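P91 (Metagenome, PDB 4ZI5) hydrolyses phosphotriesters as a promiscuous activity of an alpha/beta-hydrolase enzyme of the dienelactone hydrolase family. Local coordinates at residues A[48-56]-A[82-93]. Residues are numbered along the deposited sequence; the frame is centred on the assembly and turned at random.
Sequences FPEAFGLND and QVFDAASLSSTI
Gln82 O and Leu54 N are joined through one water, which accepts from the amide (2.9 Å) and donates to the carbonyl. Gly53, with no side chain, lets its CA pass close to Gln82 O; its backbone (phi 123°) is also one that glycine takes readily. Val83, branched at CB, uses both methyls: CG2 sits 3.2 Å from Leu54 O, while CG1 leans toward Phe52 CB. Its CA also makes a CA-H...O contact with Phe52 O. That oxygen takes its main bond from Phe84 N, short (2.7 Å), nearly straight (167°) and in the carbonyl plane. Phe84 suits its place by offering a ring to that of His78, whose NE2 binds Ala51 O. The flat Phe52 ring serves two neighbours, its edge meeting Phe84 O, 3.4 Å from CD1, and Ala86 N, while it stacks on His222. In this alpha/beta hydrolase, 48-56 is the loop that leaves strand 42-48 for helix 56-67; Ala51 lies near, without touching, a probable nucleophile elbow, where Glu50 touches Cys131. Asp85, its carboxylate short enough to reach back, shapes an Asx motif, OD1 accepting from Ser88 N and OG. On helix 90-97, CG1 anti to the carbonyl carbon (chi1 -64°) lets Ile93 reach Ala51 through its longer branch, CD1 lying tightly at 3.4 Å from Ala51 CB; the small methyl suits this close approach, with Phe132 touching both residues.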
ATOM      1  N   PHE A  48      13.507  12.375   8.747  1.00 12.02           N
ATOM      2  CA  PHE A  48      12.973  13.527   9.452  1.00 12.06           C
ATOM      3  C   PHE A  48      12.126  13.091  10.655  1.00 12.65           C
ATOM      4  O   PHE A  48      11.149  12.366  10.495  1.00 12.44           O
ATOM      5  CB  PHE A  48      12.171  14.433   8.522  1.00 12.25           C
ATOM      6  CG  PHE A  48      13.016  15.157   7.502  1.00 11.91           C
ATOM      7  CD1 PHE A  48      13.894  16.156   7.888  1.00 12.54           C
ATOM      8  CD2 PHE A  48      12.991  14.797   6.157  1.00 12.30           C
ATOM      9  CE1 PHE A  48      14.716  16.799   6.961  1.00 11.56           C
ATOM     10  CE2 PHE A  48      13.787  15.454   5.230  1.00 12.04           C
ATOM     11  CZ  PHE A  48      14.667  16.456   5.650  1.00 12.05           C
ATOM     12  N   PRO A  49      12.505  13.520  11.871  1.00 13.02           N
ATOM     13  CA  PRO A  49      11.756  13.070  13.039  1.00 13.69           C
ATOM     14  C   PRO A  49      10.399  13.723  13.230  1.00 14.27           C
ATOM     15  O   PRO A  49      10.009  14.624  12.491  1.00 12.99           O
ATOM     16  CB  PRO A  49      12.666  13.418  14.233  1.00 13.96           C
ATOM     17  CG  PRO A  49      13.890  14.021  13.670  1.00 13.86           C
ATOM     18  CD  PRO A  49      13.704  14.309  12.240  1.00 13.84           C
ATOM     19  N   GLU A  50       9.684  13.236  14.241  1.00 14.89           N
ATOM     20  CA  GLU A  50       8.478  13.904  14.687  1.00 16.19           C
ATOM     21  C   GLU A  50       8.822  15.275  15.248  1.00 17.23           C
ATOM     22  O   GLU A  50      10.023  15.623  15.445  1.00 15.16           O
ATOM     23  CB  GLU A  50       7.774  13.057  15.747  1.00 18.46           C
ATOM     24  CG  GLU A  50       7.257  11.725  15.233  1.00 19.64           C
ATOM     25  CD  GLU A  50       6.215  11.131  16.149  1.00 23.42           C
ATOM     26  OE1 GLU A  50       6.522  10.968  17.337  1.00 24.98           O
ATOM     27  OE2 GLU A  50       5.081  10.854  15.705  1.00 24.73           O
ATOM     28  N   ALA A  51       7.771  16.057  15.487  1.00 17.09           N
ATOM     29  CA  ALA A  51       7.887  17.423  16.016  1.00 18.92           C
ATOM     30  C   ALA A  51       8.710  17.552  17.289  1.00 19.18           C
ATOM     31  O   ALA A  51       9.352  18.589  17.506  1.00 18.80           O
ATOM     32  CB  ALA A  51       6.494  18.014  16.237  1.00 19.52           C
ATOM     33  N   PHE A  52       8.721  16.500  18.108  1.00 20.50           N
ATOM     34  CA  PHE A  52       9.485  16.519  19.361  1.00 23.02           C
ATOM     35  C   PHE A  52      10.945  16.840  19.081  1.00 22.25           C
ATOM     36  O   PHE A  52      11.598  17.558  19.865  1.00 23.20           O
ATOM     37  CB  PHE A  52       9.385  15.183  20.112  1.00 24.58           C
ATOM     38  CG  PHE A  52       7.981  14.730  20.332  1.00 27.07           C
ATOM     39  CD1 PHE A  52       7.145  15.438  21.200  1.00 28.32           C
ATOM     40  CD2 PHE A  52       7.466  13.618  19.640  1.00 28.81           C
ATOM     41  CE1 PHE A  52       5.831  15.044  21.382  1.00 29.34           C
ATOM     42  CE2 PHE A  52       6.144  13.228  19.812  1.00 30.26           C
ATOM     43  CZ  PHE A  52       5.328  13.945  20.688  1.00 31.40           C
ATOM     44  N   GLY A  53      11.462  16.316  17.964  1.00 19.90           N
ATOM     45  CA  GLY A  53      12.858  16.522  17.588  1.00 18.76           C
ATOM     46  C   GLY A  53      13.618  15.222  17.408  1.00 16.82           C
ATOM     47  O   GLY A  53      13.047  14.117  17.417  1.00 16.84           O
ATOM     48  N   LEU A  54      14.919  15.368  17.234  1.00 16.79           N
ATOM     49  CA  LEU A  54      15.804  14.232  17.028  1.00 17.15           C
ATOM     50  C   LEU A  54      15.837  13.345  18.266  1.00 17.93           C
ATOM     51  O   LEU A  54      16.449  13.698  19.264  1.00 19.79           O
ATOM     52  CB  LEU A  54      17.193  14.707  16.654  1.00 16.70           C
ATOM     53  CG  LEU A  54      18.249  13.630  16.378  1.00 17.34           C
ATOM     54  CD1 LEU A  54      17.769  12.546  15.427  1.00 17.71           C
ATOM     55  CD2 LEU A  54      19.475  14.316  15.822  1.00 17.35           C
ATOM     56  N   ASN A  55      15.204  12.181  18.181  1.00 17.10           N
ATOM     57  CA  ASN A  55      14.997  11.324  19.367  1.00 16.36           C
ATOM     58  C   ASN A  55      15.346   9.868  19.086  1.00 15.22           C
ATOM     59  O   ASN A  55      15.755   9.542  17.985  1.00 13.88           O
ATOM     60  CB  ASN A  55      13.568  11.504  19.877  1.00 17.30           C
ATOM     61  CG  ASN A  55      12.504  11.139  18.856  1.00 18.93           C
ATOM     62  OD1 ASN A  55      12.749  10.599  17.747  1.00 16.83           O
ATOM     63  ND2 ASN A  55      11.270  11.426  19.244  1.00 21.70           N
ATOM     64  N   ASP A  56      15.147   8.985  20.064  1.00 14.85           N
ATOM     65  CA  ASP A  56      15.545   7.592  19.897  1.00 15.49           C
ATOM     66  C   ASP A  56      14.759   6.909  18.778  1.00 15.04           C
ATOM     67  O   ASP A  56      15.311   6.114  18.073  1.00 14.33           O
ATOM     68  CB  ASP A  56      15.393   6.795  21.191  1.00 16.60           C
ATOM     69  CG  ASP A  56      16.394   7.203  22.263  1.00 18.94           C
ATOM     70  OD1 ASP A  56      17.369   7.918  21.989  1.00 19.44           O
ATOM     71  OD2 ASP A  56      16.179   6.793  23.407  1.00 22.14           O
ATOM     72  N   GLN A  82      17.948  19.778  19.743  1.00 21.30           N
ATOM     73  CA  GLN A  82      16.937  20.056  20.757  1.00 22.81           C
ATOM     74  C   GLN A  82      15.743  19.125  20.635  1.00 21.90           C
ATOM     75  O   GLN A  82      15.276  18.840  19.533  1.00 21.18           O
ATOM     76  CB  GLN A  82      16.374  21.473  20.668  1.00 26.30           C
ATOM     77  CG  GLN A  82      17.328  22.603  21.011  1.00 30.68           C
ATOM     78  CD  GLN A  82      16.701  23.953  20.674  1.00 34.79           C
ATOM     79  OE1 GLN A  82      15.832  24.419  21.406  1.00 33.85           O
ATOM     80  NE2 GLN A  82      17.087  24.550  19.538  1.00 34.56           N
ATOM     81  N   VAL A  83      15.242  18.698  21.786  1.00 20.86           N
ATOM     82  CA  VAL A  83      14.026  17.892  21.866  1.00 23.04           C
ATOM     83  C   VAL A  83      13.047  18.670  22.745  1.00 24.33           C
ATOM     84  O   VAL A  83      13.441  19.225  23.776  1.00 25.10           O
ATOM     85  CB  VAL A  83      14.327  16.484  22.431  1.00 23.41           C
ATOM     86  CG1 VAL A  83      13.042  15.686  22.654  1.00 25.27           C
ATOM     87  CG2 VAL A  83      15.243  15.737  21.483  1.00 22.92           C
ATOM     88  N   PHE A  84      11.787  18.723  22.324  1.00 25.14           N
ATOM     89  CA  PHE A  84      10.695  19.328  23.089  1.00 24.72           C
ATOM     90  C   PHE A  84       9.722  18.240  23.530  1.00 27.21           C
ATOM     91  O   PHE A  84       9.581  17.214  22.853  1.00 26.17           O
ATOM     92  CB  PHE A  84       9.981  20.359  22.220  1.00 25.18           C
ATOM     93  CG  PHE A  84      10.892  21.429  21.703  1.00 26.38           C
ATOM     94  CD1 PHE A  84      11.350  22.432  22.556  1.00 27.86           C
ATOM     95  CD2 PHE A  84      11.338  21.418  20.388  1.00 27.70           C
ATOM     96  CE1 PHE A  84      12.209  23.413  22.100  1.00 28.07           C
ATOM     97  CE2 PHE A  84      12.193  22.404  19.921  1.00 27.61           C
ATOM     98  CZ  PHE A  84      12.639  23.400  20.776  1.00 29.10           C
ATOM     99  N   ASP A  85       9.064  18.452  24.672  1.00 28.64           N
ATOM    100  CA  ASP A  85       7.893  17.642  25.037  1.00 31.19           C
ATOM    101  C   ASP A  85       6.640  18.280  24.457  1.00 30.67           C
ATOM    102  O   ASP A  85       6.686  19.383  23.938  1.00 30.08           O
ATOM    103  CB  ASP A  85       7.771  17.427  26.562  1.00 32.81           C
ATOM    104  CG  ASP A  85       7.663  18.722  27.351  1.00 35.14           C
ATOM    105  OD1 ASP A  85       7.096  19.726  26.859  1.00 35.38           O
ATOM    106  OD2 ASP A  85       8.156  18.728  28.495  1.00 41.36           O
ATOM    107  N   ALA A  86       5.522  17.576  24.584  1.00 35.56           N
ATOM    108  CA  ALA A  86       4.203  18.027  24.107  1.00 38.56           C
ATOM    109  C   ALA A  86       3.856  19.453  24.526  1.00 42.32           C
ATOM    110  O   ALA A  86       3.294  20.215  23.729  1.00 44.69           O
ATOM    111  CB  ALA A  86       3.126  17.077  24.613  1.00 39.11           C
ATOM    112  N   ALA A  87       4.197  19.799  25.769  1.00 41.44           N
ATOM    113  CA  ALA A  87       3.897  21.106  26.327  1.00 45.73           C
ATOM    114  C   ALA A  87       4.627  22.252  25.624  1.00 50.03           C
ATOM    115  O   ALA A  87       4.017  23.276  25.332  1.00 56.12           O
ATOM    116  CB  ALA A  87       4.214  21.123  27.822  1.00 45.37           C
ATOM    117  N   SER A  88       5.920  22.071  25.351  1.00 55.87           N
ATOM    118  CA  SER A  88       6.835  23.172  24.973  1.00 57.50           C
ATOM    119  C   SER A  88       7.088  23.294  23.468  1.00 61.17           C
ATOM    120  O   SER A  88       8.111  23.846  23.064  1.00 62.70           O
ATOM    121  CB  SER A  88       8.188  22.958  25.671  1.00 55.88           C
ATOM    122  OG  SER A  88       8.015  22.323  26.923  1.00 54.52           O
ATOM    123  N   LEU A  89       6.142  22.834  22.650  1.00 65.29           N
ATOM    124  CA  LEU A  89       6.423  22.436  21.265  1.00 64.95           C
ATOM    125  C   LEU A  89       6.069  23.453  20.182  1.00 65.19           C
ATOM    126  O   LEU A  89       6.664  23.410  19.096  1.00 67.05           O
ATOM    127  CB  LEU A  89       5.759  21.062  20.989  1.00 68.78           C
ATOM    128  CG  LEU A  89       4.473  20.626  20.287  1.00 69.94           C
ATOM    129  CD1 LEU A  89       4.147  21.401  19.032  1.00 69.60           C
ATOM    130  CD2 LEU A  89       4.557  19.122  19.996  1.00 69.00           C
ATOM    131  N   SER A  90       5.100  24.333  20.460  1.00 62.85           N
ATOM    132  CA  SER A  90       4.442  25.152  19.419  1.00 58.57           C
ATOM    133  C   SER A  90       5.320  26.273  18.860  1.00 51.59           C
ATOM    134  O   SER A  90       5.320  26.527  17.656  1.00 42.03           O
ATOM    135  CB  SER A  90       3.149  25.778  19.955  1.00 59.68           C
ATOM    136  OG  SER A  90       3.472  26.857  20.814  1.00 65.48           O
ATOM    137  N   SER A  91       6.048  26.970  19.725  1.00 46.67           N
ATOM    138  CA  SER A  91       6.896  28.076  19.233  1.00 46.90           C
ATOM    139  C   SER A  91       7.799  27.662  18.063  1.00 46.82           C
ATOM    140  O   SER A  91       7.965  28.427  17.098  1.00 44.93           O
ATOM    141  CB  SER A  91       7.750  28.651  20.358  1.00 45.61           C
ATOM    142  OG  SER A  91       8.503  29.738  19.869  1.00 46.16           O
ATOM    143  N   THR A  92       8.359  26.456  18.140  1.00 47.52           N
ATOM    144  CA  THR A  92       9.160  25.919  17.032  1.00 48.02           C
ATOM    145  C   THR A  92       8.252  25.502  15.877  1.00 44.32           C
ATOM    146  O   THR A  92       8.493  25.914  14.745  1.00 41.97           O
ATOM    147  CB  THR A  92      10.081  24.735  17.437  1.00 50.86           C
ATOM    148  OG1 THR A  92      10.442  24.814  18.828  1.00 50.27           O
ATOM    149  CG2 THR A  92      11.367  24.769  16.598  1.00 51.37           C
ATOM    150  N   ILE A  93       7.214  24.714  16.161  1.00 40.45           N
ATOM    151  CA  ILE A  93       6.392  24.126  15.084  1.00 41.94           C
ATOM    152  C   ILE A  93       5.587  25.146  14.278  1.00 41.90           C
ATOM    153  O   ILE A  93       5.450  25.011  13.054  1.00 35.26           O
ATOM    154  CB  ILE A  93       5.487  22.977  15.593  1.00 41.69           C
ATOM    155  CG1 ILE A  93       6.345  21.802  16.097  1.00 43.40           C
ATOM    156  CG2 ILE A  93       4.530  22.473  14.513  1.00 40.89           C
ATOM    157  CD1 ILE A  93       7.197  21.097  15.046  1.00 43.52           C
TER
HETATM  158  O   HOH W   1      16.047  18.052  17.010  1.00 17.05           O